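Local coordinates for protein Non-reducing end beta-L-arabinofuranosidase (Bacteroides thetaiotaomicron, PDB 5MQO) that probably hydrolyses glycosidic bonds in plant pectin as a family GH127 glycoside hydrolase, taking part in pectin breakdown by a gut bacterium, at residues T191-H196 against N238-H244; W495-G499 against P523-F529; S641-L645 against R675-A681. One frame throughout, in Å; residues are numbered along the deposited sequence.

Interaction 1: residues T191-H196 against N238-H244; sequences TYNLGH and NAICPSH
The phenol ring of Tyr-192 lies with one edge against the loop that leads into helix 243-255: its CD1 sits 3.8 Å from CB of Cys-241, and farther round the same rim Ile-240 brings up its CB. Beside it, Thr-191 turns its methyl to the start of that loop, with CG2 3.4 Å from the carbonyl oxygen of Asn-238. The sulfur of Cys-241 points the other way along the helix, toward His-196, and SG comes within 3.6 Å of NE2 in an oblique sulfur-aromatic approach. The torsion of His-196 that sets CG opposite the carbonyl carbon (chi1 -66°) brings the end of the imidazole to the loop. There Ser-243 meets it, its OG lying over one face near the rim and its CB 3.6 Å from CE1 of the histidine.

Deeper in the contact, the ring of His-244 packs against the backbone of Thr-191, Tyr-192 and Gly-195. Its NE2 edge is turned to main-chain oxygens, Tyr-192 O in the ring plane and Thr-191 O 3.4 Å from NE2, while Cys-241 O stands above one face. The other ring nitrogen, ND1, is hydrogen-bonded to the hydroxyl of Tyr-228 on helix 212-230, which probably helps fix the rotation of this buried imidazole. Close fit is bought with a glycine: CA of Gly-195 is 3.7 Å from CD2 of His-244, and a beta carbon at Gly-195 would collide with that ring atom.

The start of helix 192-208 is thus packed on the loop and first residues of helix 243-255. Helix 212-230 intervenes in sequence and touches both segments, at Thr-191 and Asn-238, while helix 102-117 touches His-196. The arrangement is consistent with the (alpha/alpha)6 barrel of six-hairpin glycosidases.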
ATOM      1  N   THR A 191     -21.486  11.788  -9.118  1.00114.10           N
ATOM      2  CA  THR A 191     -21.104  12.209  -7.809  1.00107.52           C
ATOM      3  C   THR A 191     -19.774  11.502  -7.435  1.00104.36           C
ATOM      4  O   THR A 191     -19.187  11.813  -6.410  1.00102.45           O
ATOM      5  CB  THR A 191     -22.286  11.848  -6.857  1.00107.54           C
ATOM      6  OG1 THR A 191     -22.365  12.764  -5.763  1.00110.48           O
ATOM      7  CG2 THR A 191     -22.215  10.412  -6.333  1.00107.66           C
ATOM      8  N   TYR A 192     -19.302  10.573  -8.276  1.00106.06           N
ATOM      9  CA  TYR A 192     -18.112   9.741  -7.989  1.00108.49           C
ATOM     10  C   TYR A 192     -16.841  10.565  -8.141  1.00100.23           C
ATOM     11  O   TYR A 192     -15.883  10.418  -7.374  1.00 95.31           O
ATOM     12  CB  TYR A 192     -17.975   8.551  -8.966  1.00119.95           C
ATOM     13  CG  TYR A 192     -19.157   7.601  -9.121  1.00132.87           C
ATOM     14  CD1 TYR A 192     -19.240   6.422  -8.369  1.00138.11           C
ATOM     15  CD2 TYR A 192     -20.166   7.845 -10.074  1.00141.14           C
ATOM     16  CE1 TYR A 192     -20.299   5.538  -8.529  1.00143.42           C
ATOM     17  CE2 TYR A 192     -21.230   6.964 -10.238  1.00144.73           C
ATOM     18  CZ  TYR A 192     -21.292   5.817  -9.468  1.00145.58           C
ATOM     19  OH  TYR A 192     -22.349   4.963  -9.645  1.00144.93           O
ATOM     20  N   ASN A 193     -16.830  11.387  -9.188  1.00 95.91           N
ATOM     21  CA  ASN A 193     -15.747  12.324  -9.445  1.00 93.54           C
ATOM     22  C   ASN A 193     -15.552  13.345  -8.335  1.00 89.45           C
ATOM     23  O   ASN A 193     -14.431  13.747  -8.070  1.00 90.47           O
ATOM     24  CB  ASN A 193     -15.970  13.039 -10.780  1.00 96.45           C
ATOM     25  CG  ASN A 193     -15.595  12.170 -11.969  1.00102.46           C
ATOM     26  OD1 ASN A 193     -15.410  10.956 -11.835  1.00100.21           O
ATOM     27  ND2 ASN A 193     -15.457  12.792 -13.137  1.00106.93           N
ATOM     28  N   LEU A 194     -16.632  13.759  -7.681  1.00 86.41           N
ATOM     29  CA  LEU A 194     -16.534  14.708  -6.576  1.00 81.41           C
ATOM     30  C   LEU A 194     -15.685  14.234  -5.422  1.00 77.30           C
ATOM     31  O   LEU A 194     -14.956  15.026  -4.845  1.00 81.03           O
ATOM     32  CB  LEU A 194     -17.919  15.099  -6.052  1.00 81.43           C
ATOM     33  CG  LEU A 194     -18.739  16.005  -6.978  1.00 81.97           C
ATOM     34  CD1 LEU A 194     -19.827  16.675  -6.158  1.00 83.41           C
ATOM     35  CD2 LEU A 194     -17.913  17.068  -7.702  1.00 81.16           C
ATOM     36  N   GLY A 195     -15.761  12.961  -5.083  1.00 72.91           N
ATOM     37  CA  GLY A 195     -14.964  12.444  -3.987  1.00 73.79           C
ATOM     38  C   GLY A 195     -13.462  12.605  -4.179  1.00 74.28           C
ATOM     39  O   GLY A 195     -12.712  12.794  -3.212  1.00 75.46           O
ATOM     40  N   HIS A 196     -13.026  12.517  -5.430  1.00 71.40           N
ATOM     41  CA  HIS A 196     -11.633  12.646  -5.755  1.00 71.72           C
ATOM     42  C   HIS A 196     -11.215  14.089  -5.773  1.00 72.36           C
ATOM     43  O   HIS A 196     -10.074  14.400  -5.433  1.00 79.19           O
ATOM     44  CB  HIS A 196     -11.343  11.986  -7.087  1.00 76.08           C
ATOM     45  CG  HIS A 196     -11.532  10.512  -7.043  1.00 80.43           C
ATOM     46  ND1 HIS A 196     -10.759   9.699  -6.241  1.00 83.12           N
ATOM     47  CD2 HIS A 196     -12.429   9.707  -7.652  1.00 82.13           C
ATOM     48  CE1 HIS A 196     -11.161   8.449  -6.375  1.00 85.26           C
ATOM     49  NE2 HIS A 196     -12.172   8.427  -7.226  1.00 85.89           N
ATOM     50  N   ASN A 238     -24.338   5.770  -5.583  1.00142.09           N
ATOM     51  CA  ASN A 238     -23.666   7.024  -5.187  1.00141.34           C
ATOM     52  C   ASN A 238     -22.316   6.868  -4.444  1.00138.45           C
ATOM     53  O   ASN A 238     -21.335   7.529  -4.797  1.00134.04           O
ATOM     54  CB  ASN A 238     -24.637   7.832  -4.320  1.00145.71           C
ATOM     55  CG  ASN A 238     -25.348   6.974  -3.271  1.00150.06           C
ATOM     56  OD1 ASN A 238     -24.927   5.851  -2.977  1.00145.00           O
ATOM     57  ND2 ASN A 238     -26.430   7.495  -2.708  1.00152.10           N
ATOM     58  N   ALA A 239     -22.286   5.987  -3.436  1.00141.65           N
ATOM     59  CA  ALA A 239     -21.101   5.715  -2.612  1.00141.37           C
ATOM     60  C   ALA A 239     -20.345   4.437  -3.012  1.00152.59           C
ATOM     61  O   ALA A 239     -19.425   4.063  -2.283  1.00164.41           O
ATOM     62  CB  ALA A 239     -21.487   5.642  -1.134  1.00132.71           C
ATOM     63  N   ILE A 240     -20.715   3.771  -4.132  1.00159.41           N
ATOM     64  CA  ILE A 240     -19.897   2.662  -4.748  1.00158.06           C
ATOM     65  C   ILE A 240     -18.461   3.175  -5.101  1.00166.69           C
ATOM     66  O   ILE A 240     -17.552   2.358  -5.331  1.00174.69           O
ATOM     67  CB  ILE A 240     -20.622   1.899  -5.948  1.00145.60           C
ATOM     68  CG1 ILE A 240     -21.644   0.865  -5.422  1.00135.20           C
ATOM     69  CG2 ILE A 240     -19.640   1.150  -6.864  1.00142.40           C
ATOM     70  CD1 ILE A 240     -22.461   0.137  -6.483  1.00126.48           C
ATOM     71  N   CYS A 241     -18.264   4.508  -5.133  1.00156.99           N
ATOM     72  CA  CYS A 241     -16.933   5.096  -4.924  1.00144.34           C
ATOM     73  C   CYS A 241     -16.618   5.108  -3.416  1.00136.91           C
ATOM     74  O   CYS A 241     -17.265   5.838  -2.647  1.00126.16           O
ATOM     75  CB  CYS A 241     -16.811   6.504  -5.502  1.00141.58           C
ATOM     76  SG  CYS A 241     -15.123   6.836  -6.042  1.00140.38           S
ATOM     77  N   PRO A 242     -15.634   4.287  -2.990  1.00132.21           N
ATOM     78  CA  PRO A 242     -15.302   4.167  -1.566  1.00127.09           C
ATOM     79  C   PRO A 242     -14.191   5.120  -1.083  1.00117.49           C
ATOM     80  O   PRO A 242     -13.916   5.180   0.116  1.00114.40           O
ATOM     81  CB  PRO A 242     -14.846   2.721  -1.472  1.00130.70           C
ATOM     82  CG  PRO A 242     -14.123   2.508  -2.775  1.00131.56           C
ATOM     83  CD  PRO A 242     -14.806   3.365  -3.804  1.00129.13           C
ATOM     84  N   SER A 243     -13.547   5.823  -2.020  1.00109.27           N
ATOM     85  CA  SER A 243     -12.734   7.006  -1.737  1.00107.83           C
ATOM     86  C   SER A 243     -13.463   7.993  -0.824  1.00103.30           C
ATOM     87  O   SER A 243     -12.859   8.625   0.036  1.00101.12           O
ATOM     88  CB  SER A 243     -12.419   7.737  -3.051  1.00111.10           C
ATOM     89  OG  SER A 243     -13.608   8.265  -3.661  1.00109.27           O
ATOM     90  N   HIS A 244     -14.762   8.131  -1.061  1.00 99.91           N
ATOM     91  CA  HIS A 244     -15.636   9.055  -0.332  1.00101.34           C
ATOM     92  C   HIS A 244     -15.450   9.087   1.185  1.00 92.73           C
ATOM     93  O   HIS A 244     -15.424  10.166   1.758  1.00 92.41           O
ATOM     94  CB  HIS A 244     -17.121   8.731  -0.624  1.00108.22           C
ATOM     95  CG  HIS A 244     -17.589   9.162  -1.981  1.00114.92           C
ATOM     96  ND1 HIS A 244     -18.921   9.370  -2.276  1.00115.23           N
ATOM     97  CD2 HIS A 244     -16.903   9.428  -3.121  1.00119.03           C
ATOM     98  CE1 HIS A 244     -19.035   9.739  -3.540  1.00118.72           C
ATOM     99  NE2 HIS A 244     -17.825   9.784  -4.074  1.00121.58           N
TER

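Interaction 2: residues W495-G499 against P523-F529; sequences WKDKG and PRKAGAF
A beta-hairpin loop, 495-499, meets the connection 523-529 at one end of the middle domain, and the indole of Trp-495 reaches across. Its six-membered ring carries the touch: CH2 lies 3.5 Å from CB of Phe-529, and CZ3 lies 3.6 Å from CB of Ala-526. CG of Phe-529 stands over one face of the indole toward its rim, yet the six-membered ring of Trp-495 and the ring of Phe-529 have centroids 4.7 Å apart and planes at 34°, an oblique meeting as the side chains slide past one another in opposite directions. The other face is occupied from within the hairpin by CE of Lys-496, whose ammonium group is hydrogen-bonded to Pro-478 O. With CG turned opposite its own amide nitrogen (chi1 -161°), the indole is directed toward Ala-526 and Phe-529.

The hairpin joins strands 489-494 and 500-506 of one sheet, whereas 523-529 crosses from strand 514-521 of that sheet to strand 529-535 of another, an arrangement that fits a beta-sandwich; Leu-501 touches both aromatic residues. Replacing Trp-495 by an alanine would probably open a gap beside Ala-526 and Phe-529 and deprive the Lys-496 chain of the flat surface it lies on.

Toward the solvent, Lys-498 folds its chain over the type I turn of Pro-523 to Ala-526. Bends at chi2 and chi4 bring its CD and CE against the carbonyl oxygen of Lys-525, with CD 3.3 Å from Lys-525 O. Pro-523 packs its ring against the backbone of the hairpin, CB 3.6 Å from Lys-498 O. At Gly-499 the backbone angles suit only glycine, and its carbonyl oxygen accepts the 2.9 Å hydrogen bond from Trp-495 N that closes the loop.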
ATOM      1  N   TRP A 495       8.906  20.978  16.023  1.00 86.89           N
ATOM      2  CA  TRP A 495       8.589  20.112  17.158  1.00 89.76           C
ATOM      3  C   TRP A 495       7.886  20.854  18.307  1.00 92.09           C
ATOM      4  O   TRP A 495       8.522  21.358  19.219  1.00 89.22           O
ATOM      5  CB  TRP A 495       9.814  19.310  17.633  1.00 89.68           C
ATOM      6  CG  TRP A 495       9.367  18.133  18.447  1.00 90.94           C
ATOM      7  CD1 TRP A 495       8.648  17.012  18.011  1.00 87.14           C
ATOM      8  CD2 TRP A 495       9.529  17.984  19.845  1.00 91.14           C
ATOM      9  NE1 TRP A 495       8.384  16.180  19.076  1.00 85.53           N
ATOM     10  CE2 TRP A 495       8.908  16.749  20.213  1.00 92.44           C
ATOM     11  CE3 TRP A 495      10.142  18.770  20.835  1.00 90.44           C
ATOM     12  CZ2 TRP A 495       8.899  16.285  21.541  1.00 95.57           C
ATOM     13  CZ3 TRP A 495      10.131  18.317  22.159  1.00 94.77           C
ATOM     14  CH2 TRP A 495       9.516  17.082  22.501  1.00 97.51           C
ATOM     15  N   LYS A 496       6.549  20.868  18.240  1.00 98.39           N
ATOM     16  CA  LYS A 496       5.671  21.596  19.165  1.00 99.59           C
ATOM     17  C   LYS A 496       5.900  23.089  18.978  1.00104.09           C
ATOM     18  O   LYS A 496       6.438  23.501  17.946  1.00104.54           O
ATOM     19  CB  LYS A 496       5.883  21.143  20.617  1.00 97.60           C
ATOM     20  CG  LYS A 496       6.038  19.632  20.769  1.00 97.15           C
ATOM     21  CD  LYS A 496       5.400  19.095  22.044  1.00 96.35           C
ATOM     22  CE  LYS A 496       6.064  17.821  22.535  1.00 92.14           C
ATOM     23  NZ  LYS A 496       5.479  17.357  23.817  1.00 91.02           N
ATOM     24  N   ASP A 497       5.480  23.902  19.945  1.00110.57           N
ATOM     25  CA  ASP A 497       5.832  25.330  19.968  1.00115.76           C
ATOM     26  C   ASP A 497       7.285  25.490  20.490  1.00111.96           C
ATOM     27  O   ASP A 497       7.495  26.001  21.595  1.00114.84           O
ATOM     28  CB  ASP A 497       4.800  26.113  20.829  1.00120.39           C
ATOM     29  CG  ASP A 497       4.837  27.646  20.603  1.00121.72           C
ATOM     30  OD1 ASP A 497       5.713  28.151  19.864  1.00123.03           O
ATOM     31  OD2 ASP A 497       3.970  28.351  21.175  1.00118.43           O
ATOM     32  N   LYS A 498       8.268  25.037  19.696  1.00105.24           N
ATOM     33  CA  LYS A 498       9.701  25.031  20.091  1.00102.62           C
ATOM     34  C   LYS A 498      10.681  25.446  18.987  1.00 96.67           C
ATOM     35  O   LYS A 498      11.676  26.085  19.279  1.00 99.67           O
ATOM     36  CB  LYS A 498      10.141  23.655  20.599  1.00107.26           C
ATOM     37  CG  LYS A 498       9.348  23.063  21.774  1.00112.78           C
ATOM     38  CD  LYS A 498      10.122  23.093  23.095  1.00115.57           C
ATOM     39  CE  LYS A 498       9.457  22.258  24.193  1.00114.19           C
ATOM     40  NZ  LYS A 498       8.631  23.075  25.124  1.00113.13           N
ATOM     41  N   GLY A 499      10.433  25.055  17.741  1.00 93.19           N
ATOM     42  CA  GLY A 499      11.318  25.374  16.617  1.00 89.30           C
ATOM     43  C   GLY A 499      11.564  24.143  15.758  1.00 88.06           C
ATOM     44  O   GLY A 499      10.950  23.094  15.971  1.00 84.20           O
ATOM     45  N   PRO A 523      15.790  21.938  18.414  1.00 93.06           N
ATOM     46  CA  PRO A 523      15.518  23.238  19.053  1.00 98.23           C
ATOM     47  C   PRO A 523      16.022  23.215  20.507  1.00106.39           C
ATOM     48  O   PRO A 523      15.946  22.164  21.169  1.00107.03           O
ATOM     49  CB  PRO A 523      14.000  23.381  18.955  1.00 95.17           C
ATOM     50  CG  PRO A 523      13.469  22.019  18.599  1.00 94.37           C
ATOM     51  CD  PRO A 523      14.599  21.071  18.375  1.00 90.73           C
ATOM     52  N   ARG A 524      16.560  24.340  20.979  1.00111.88           N
ATOM     53  CA  ARG A 524      17.284  24.376  22.268  1.00116.25           C
ATOM     54  C   ARG A 524      16.401  24.123  23.489  1.00113.69           C
ATOM     55  O   ARG A 524      16.881  23.585  24.480  1.00113.50           O
ATOM     56  CB  ARG A 524      18.076  25.690  22.445  1.00122.10           C
ATOM     57  CG  ARG A 524      19.400  25.751  21.671  1.00125.45           C
ATOM     58  CD  ARG A 524      20.098  27.116  21.788  1.00127.47           C
ATOM     59  NE  ARG A 524      21.156  27.304  20.778  1.00126.35           N
ATOM     60  CZ  ARG A 524      21.769  28.459  20.487  1.00122.73           C
ATOM     61  NH1 ARG A 524      21.461  29.588  21.122  1.00120.89           N
ATOM     62  NH2 ARG A 524      22.708  28.487  19.538  1.00120.10           N
ATOM     63  N   LYS A 525      15.123  24.487  23.408  1.00113.51           N
ATOM     64  CA  LYS A 525      14.197  24.335  24.536  1.00116.58           C
ATOM     65  C   LYS A 525      13.381  23.032  24.545  1.00113.35           C
ATOM     66  O   LYS A 525      12.478  22.890  25.375  1.00113.69           O
ATOM     67  CB  LYS A 525      13.251  25.545  24.599  1.00122.67           C
ATOM     68  CG  LYS A 525      13.941  26.875  24.906  1.00127.80           C
ATOM     69  CD  LYS A 525      14.489  26.963  26.333  1.00126.96           C
ATOM     70  CE  LYS A 525      14.950  28.378  26.664  1.00125.13           C
ATOM     71  NZ  LYS A 525      15.189  28.554  28.118  1.00124.03           N
ATOM     72  N   ALA A 526      13.679  22.086  23.645  1.00108.99           N
ATOM     73  CA  ALA A 526      13.072  20.740  23.707  1.00101.63           C
ATOM     74  C   ALA A 526      13.689  20.039  24.891  1.00 98.10           C
ATOM     75  O   ALA A 526      14.845  20.305  25.227  1.00 99.88           O
ATOM     76  CB  ALA A 526      13.326  19.951  22.431  1.00 99.60           C
ATOM     77  N   GLY A 527      12.926  19.172  25.542  1.00 93.74           N
ATOM     78  CA  GLY A 527      13.403  18.536  26.770  1.00 91.08           C
ATOM     79  C   GLY A 527      14.222  17.323  26.416  1.00 87.86           C
ATOM     80  O   GLY A 527      15.043  17.343  25.492  1.00 83.48           O
ATOM     81  N   ALA A 528      14.008  16.262  27.181  1.00 88.07           N
ATOM     82  CA  ALA A 528      14.216  14.911  26.670  1.00 85.31           C
ATOM     83  C   ALA A 528      12.995  14.611  25.807  1.00 81.07           C
ATOM     84  O   ALA A 528      11.900  15.105  26.072  1.00 78.60           O
ATOM     85  CB  ALA A 528      14.326  13.896  27.798  1.00 85.48           C
ATOM     86  N   PHE A 529      13.218  13.845  24.747  1.00 79.13           N
ATOM     87  CA  PHE A 529      12.147  13.286  23.925  1.00 76.11           C
ATOM     88  C   PHE A 529      12.721  12.071  23.216  1.00 73.51           C
ATOM     89  O   PHE A 529      13.956  11.955  23.091  1.00 71.20           O
ATOM     90  CB  PHE A 529      11.606  14.321  22.929  1.00 75.75           C
ATOM     91  CG  PHE A 529      12.604  14.760  21.898  1.00 76.08           C
ATOM     92  CD1 PHE A 529      13.508  15.770  22.177  1.00 80.33           C
ATOM     93  CD2 PHE A 529      12.640  14.170  20.653  1.00 77.36           C
ATOM     94  CE1 PHE A 529      14.443  16.177  21.226  1.00 81.69           C
ATOM     95  CE2 PHE A 529      13.572  14.564  19.697  1.00 78.95           C
ATOM     96  CZ  PHE A 529      14.472  15.576  19.978  1.00 79.92           C
TER

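Interaction 3: residues S641-L645 against R675-A681; sequences SIVAL and RLIPYYA
Leu-645 of strand 640-651 and Leu-676 of strand 670-678 form an antiparallel hydrogen-bonded pair in the mixed sheet of the C-terminal domain, their side chains on the same face. Leu-645 N gives to Leu-676 O at 2.9 Å, and Leu-676 N returns a bond of 2.8 Å to Leu-645 O. Both are fairly straight, and both oxygens also receive a CA-H...O contact, from Ala-644 CA and Arg-675 CA respectively.

Two residues farther along, Pro-678 has no amide hydrogen to continue the pairing; Val-643 O, 4.0 Å from CD of Pro-678, is instead hydrogen-bonded to Tyr-606 OH. The N-to-C directions of the short strand segments make 146°, antiparallel but well splayed.

Apolar contacts take over there. Ile-642, with CG1 set between its amide nitrogen and carbonyl carbon (chi1 79°), brings CD1 against segment 675-681, 3.4 Å from CD of Pro-678 and 3.9 Å from CB of Ile-677. Its other branch, CG2, slides past the hydroxyl end of Tyr-680. At the paired end, CB of Ala-644 rests 3.6 Å from CD of Arg-675, in the arginine's aliphatic part.

Around this pair, strand 631-637 binds Ile-642 and Ala-644 through backbone hydrogen bonds, and strand 604-609 does the same for Ile-677. Val-599 of strand 596-601 touches Leu-645 and Leu-676, while the ring of Tyr-680 meets Phe-50 on helix 50-69.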
ATOM      1  N   SER A 641      19.597  -0.689  -9.687  1.00 72.34           N
ATOM      2  CA  SER A 641      20.433  -1.660  -9.005  1.00 76.16           C
ATOM      3  C   SER A 641      19.575  -2.394  -7.998  1.00 72.90           C
ATOM      4  O   SER A 641      18.999  -1.773  -7.103  1.00 76.35           O
ATOM      5  CB  SER A 641      21.627  -1.013  -8.298  1.00 80.29           C
ATOM      6  OG  SER A 641      22.552  -2.022  -7.886  1.00 84.50           O
ATOM      7  N   ILE A 642      19.476  -3.709  -8.159  1.00 67.11           N
ATOM      8  CA  ILE A 642      18.671  -4.534  -7.278  1.00 64.86           C
ATOM      9  C   ILE A 642      19.563  -5.668  -6.740  1.00 63.40           C
ATOM     10  O   ILE A 642      20.547  -6.061  -7.390  1.00 66.86           O
ATOM     11  CB  ILE A 642      17.371  -5.066  -7.977  1.00 64.45           C
ATOM     12  CG1 ILE A 642      17.676  -6.263  -8.884  1.00 68.70           C
ATOM     13  CG2 ILE A 642      16.635  -3.967  -8.763  1.00 62.49           C
ATOM     14  CD1 ILE A 642      16.464  -7.024  -9.389  1.00 68.94           C
ATOM     15  N   VAL A 643      19.228  -6.173  -5.555  1.00 57.04           N
ATOM     16  CA  VAL A 643      19.870  -7.342  -5.029  1.00 54.60           C
ATOM     17  C   VAL A 643      19.140  -8.579  -5.539  1.00 53.74           C
ATOM     18  O   VAL A 643      18.007  -8.833  -5.158  1.00 51.44           O
ATOM     19  CB  VAL A 643      19.912  -7.334  -3.499  1.00 53.76           C
ATOM     20  CG1 VAL A 643      20.547  -8.634  -2.986  1.00 53.55           C
ATOM     21  CG2 VAL A 643      20.693  -6.121  -3.008  1.00 53.51           C
ATOM     22  N   ALA A 644      19.791  -9.330  -6.419  1.00 55.01           N
ATOM     23  CA  ALA A 644      19.350 -10.693  -6.738  1.00 57.30           C
ATOM     24  C   ALA A 644      19.955 -11.684  -5.728  1.00 57.08           C
ATOM     25  O   ALA A 644      20.823 -11.329  -4.954  1.00 57.78           O
ATOM     26  CB  ALA A 644      19.707 -11.073  -8.177  1.00 56.77           C
ATOM     27  N   LEU A 645      19.447 -12.907  -5.708  1.00 56.87           N
ATOM     28  CA  LEU A 645      19.964 -13.938  -4.827  1.00 58.67           C
ATOM     29  C   LEU A 645      20.318 -15.097  -5.741  1.00 58.10           C
ATOM     30  O   LEU A 645      19.499 -15.503  -6.562  1.00 57.55           O
ATOM     31  CB  LEU A 645      18.920 -14.336  -3.770  1.00 61.20           C
ATOM     32  CG  LEU A 645      18.348 -13.193  -2.900  1.00 61.67           C
ATOM     33  CD1 LEU A 645      17.006 -13.565  -2.241  1.00 62.15           C
ATOM     34  CD2 LEU A 645      19.367 -12.742  -1.869  1.00 60.74           C
ATOM     35  N   ARG A 675      18.669 -17.719 -10.223  1.00 68.57           N
ATOM     36  CA  ARG A 675      18.778 -16.414  -9.624  1.00 68.91           C
ATOM     37  C   ARG A 675      17.363 -15.910  -9.300  1.00 67.69           C
ATOM     38  O   ARG A 675      16.474 -15.926 -10.165  1.00 69.80           O
ATOM     39  CB  ARG A 675      19.521 -15.518 -10.592  1.00 71.36           C
ATOM     40  CG  ARG A 675      19.370 -14.057 -10.309  1.00 74.18           C
ATOM     41  CD  ARG A 675      20.414 -13.233 -11.014  1.00 76.82           C
ATOM     42  NE  ARG A 675      20.290 -13.233 -12.468  1.00 76.75           N
ATOM     43  CZ  ARG A 675      20.805 -12.289 -13.257  1.00 80.38           C
ATOM     44  NH1 ARG A 675      21.460 -11.236 -12.747  1.00 80.52           N
ATOM     45  NH2 ARG A 675      20.652 -12.383 -14.572  1.00 81.82           N
ATOM     46  N   LEU A 676      17.152 -15.499  -8.049  1.00 65.58           N
ATOM     47  CA  LEU A 676      15.885 -14.875  -7.623  1.00 63.20           C
ATOM     48  C   LEU A 676      15.985 -13.361  -7.694  1.00 62.50           C
ATOM     49  O   LEU A 676      17.036 -12.803  -7.388  1.00 62.94           O
ATOM     50  CB  LEU A 676      15.532 -15.308  -6.208  1.00 60.63           C
ATOM     51  CG  LEU A 676      15.453 -16.829  -6.004  1.00 61.16           C
ATOM     52  CD1 LEU A 676      14.957 -17.193  -4.604  1.00 60.84           C
ATOM     53  CD2 LEU A 676      14.547 -17.473  -7.036  1.00 62.07           C
ATOM     54  N   ILE A 677      14.913 -12.700  -8.131  1.00 62.40           N
ATOM     55  CA  ILE A 677      14.834 -11.225  -8.094  1.00 63.67           C
ATOM     56  C   ILE A 677      13.614 -10.802  -7.289  1.00 61.89           C
ATOM     57  O   ILE A 677      12.723 -11.626  -7.033  1.00 64.13           O
ATOM     58  CB  ILE A 677      14.776 -10.566  -9.505  1.00 65.28           C
ATOM     59  CG1 ILE A 677      13.478 -10.909 -10.242  1.00 68.23           C
ATOM     60  CG2 ILE A 677      15.985 -10.956 -10.346  1.00 64.48           C
ATOM     61  CD1 ILE A 677      13.155  -9.937 -11.357  1.00 71.25           C
ATOM     62  N   PRO A 678      13.556  -9.528  -6.887  1.00 59.27           N
ATOM     63  CA  PRO A 678      12.406  -9.093  -6.110  1.00 58.70           C
ATOM     64  C   PRO A 678      11.135  -9.156  -6.928  1.00 55.61           C
ATOM     65  O   PRO A 678      11.159  -8.862  -8.127  1.00 56.89           O
ATOM     66  CB  PRO A 678      12.741  -7.637  -5.772  1.00 59.48           C
ATOM     67  CG  PRO A 678      14.225  -7.582  -5.844  1.00 60.46           C
ATOM     68  CD  PRO A 678      14.523  -8.439  -7.030  1.00 60.26           C
ATOM     69  N   TYR A 679      10.050  -9.563  -6.286  1.00 51.29           N
ATOM     70  CA  TYR A 679       8.770  -9.664  -6.957  1.00 49.58           C
ATOM     71  C   TYR A 679       8.424  -8.376  -7.634  1.00 50.45           C
ATOM     72  O   TYR A 679       8.066  -8.404  -8.812  1.00 51.36           O
ATOM     73  CB  TYR A 679       7.679 -10.036  -5.974  1.00 47.78           C
ATOM     74  CG  TYR A 679       6.284 -10.070  -6.515  1.00 45.07           C
ATOM     75  CD1 TYR A 679       5.854 -11.106  -7.362  1.00 45.12           C
ATOM     76  CD2 TYR A 679       5.371  -9.103  -6.141  1.00 43.35           C
ATOM     77  CE1 TYR A 679       4.539 -11.140  -7.842  1.00 45.07           C
ATOM     78  CE2 TYR A 679       4.057  -9.134  -6.593  1.00 43.94           C
ATOM     79  CZ  TYR A 679       3.639 -10.144  -7.444  1.00 44.70           C
ATOM     80  OH  TYR A 679       2.339 -10.127  -7.871  1.00 44.32           O
ATOM     81  N   TYR A 680       8.584  -7.244  -6.936  1.00 50.32           N
ATOM     82  CA  TYR A 680       8.142  -5.975  -7.494  1.00 49.17           C
ATOM     83  C   TYR A 680       8.760  -5.735  -8.871  1.00 49.75           C
ATOM     84  O   TYR A 680       8.097  -5.213  -9.752  1.00 49.72           O
ATOM     85  CB  TYR A 680       8.443  -4.801  -6.557  1.00 50.15           C
ATOM     86  CG  TYR A 680       9.855  -4.272  -6.622  1.00 49.00           C
ATOM     87  CD1 TYR A 680      10.212  -3.302  -7.534  1.00 47.53           C
ATOM     88  CD2 TYR A 680      10.830  -4.740  -5.749  1.00 50.04           C
ATOM     89  CE1 TYR A 680      11.509  -2.828  -7.583  1.00 48.96           C
ATOM     90  CE2 TYR A 680      12.136  -4.273  -5.800  1.00 49.22           C
ATOM     91  CZ  TYR A 680      12.460  -3.328  -6.720  1.00 48.38           C
ATOM     92  OH  TYR A 680      13.726  -2.871  -6.755  1.00 49.78           O
ATOM     93  N   ALA A 681      10.018  -6.139  -9.045  1.00 49.43           N
ATOM     94  CA  ALA A 681      10.743  -6.012 -10.315  1.00 49.71           C
ATOM     95  C   ALA A 681      10.439  -7.103 -11.369  1.00 51.70           C
ATOM     96  O   ALA A 681      11.104  -7.126 -12.423  1.00 50.55           O
ATOM     97  CB  ALA A 681      12.240  -6.006 -10.037  1.00 50.27           C
TER

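Overall arrangement
The three contacts follow one another along the chain, each closing before the next opens, and each falls in a different part of the enzyme. Interaction 1 belongs to the helical catalytic domain, interaction 2 to the loops of the middle beta domain, and interaction 3 to a mixed sheet made mostly of C-terminal-domain strands. None touches another: their centres are 38 to 42 Å apart, and even the nearest atoms of interactions 1 and 3, which lie on opposite sides of the chain's centre, are about 21 Å apart. No sheet or helix is shared. Interactions 1 and 2 pack parts of their own domains, while the end of interaction 3 also touches residues of the catalytic and middle ranges.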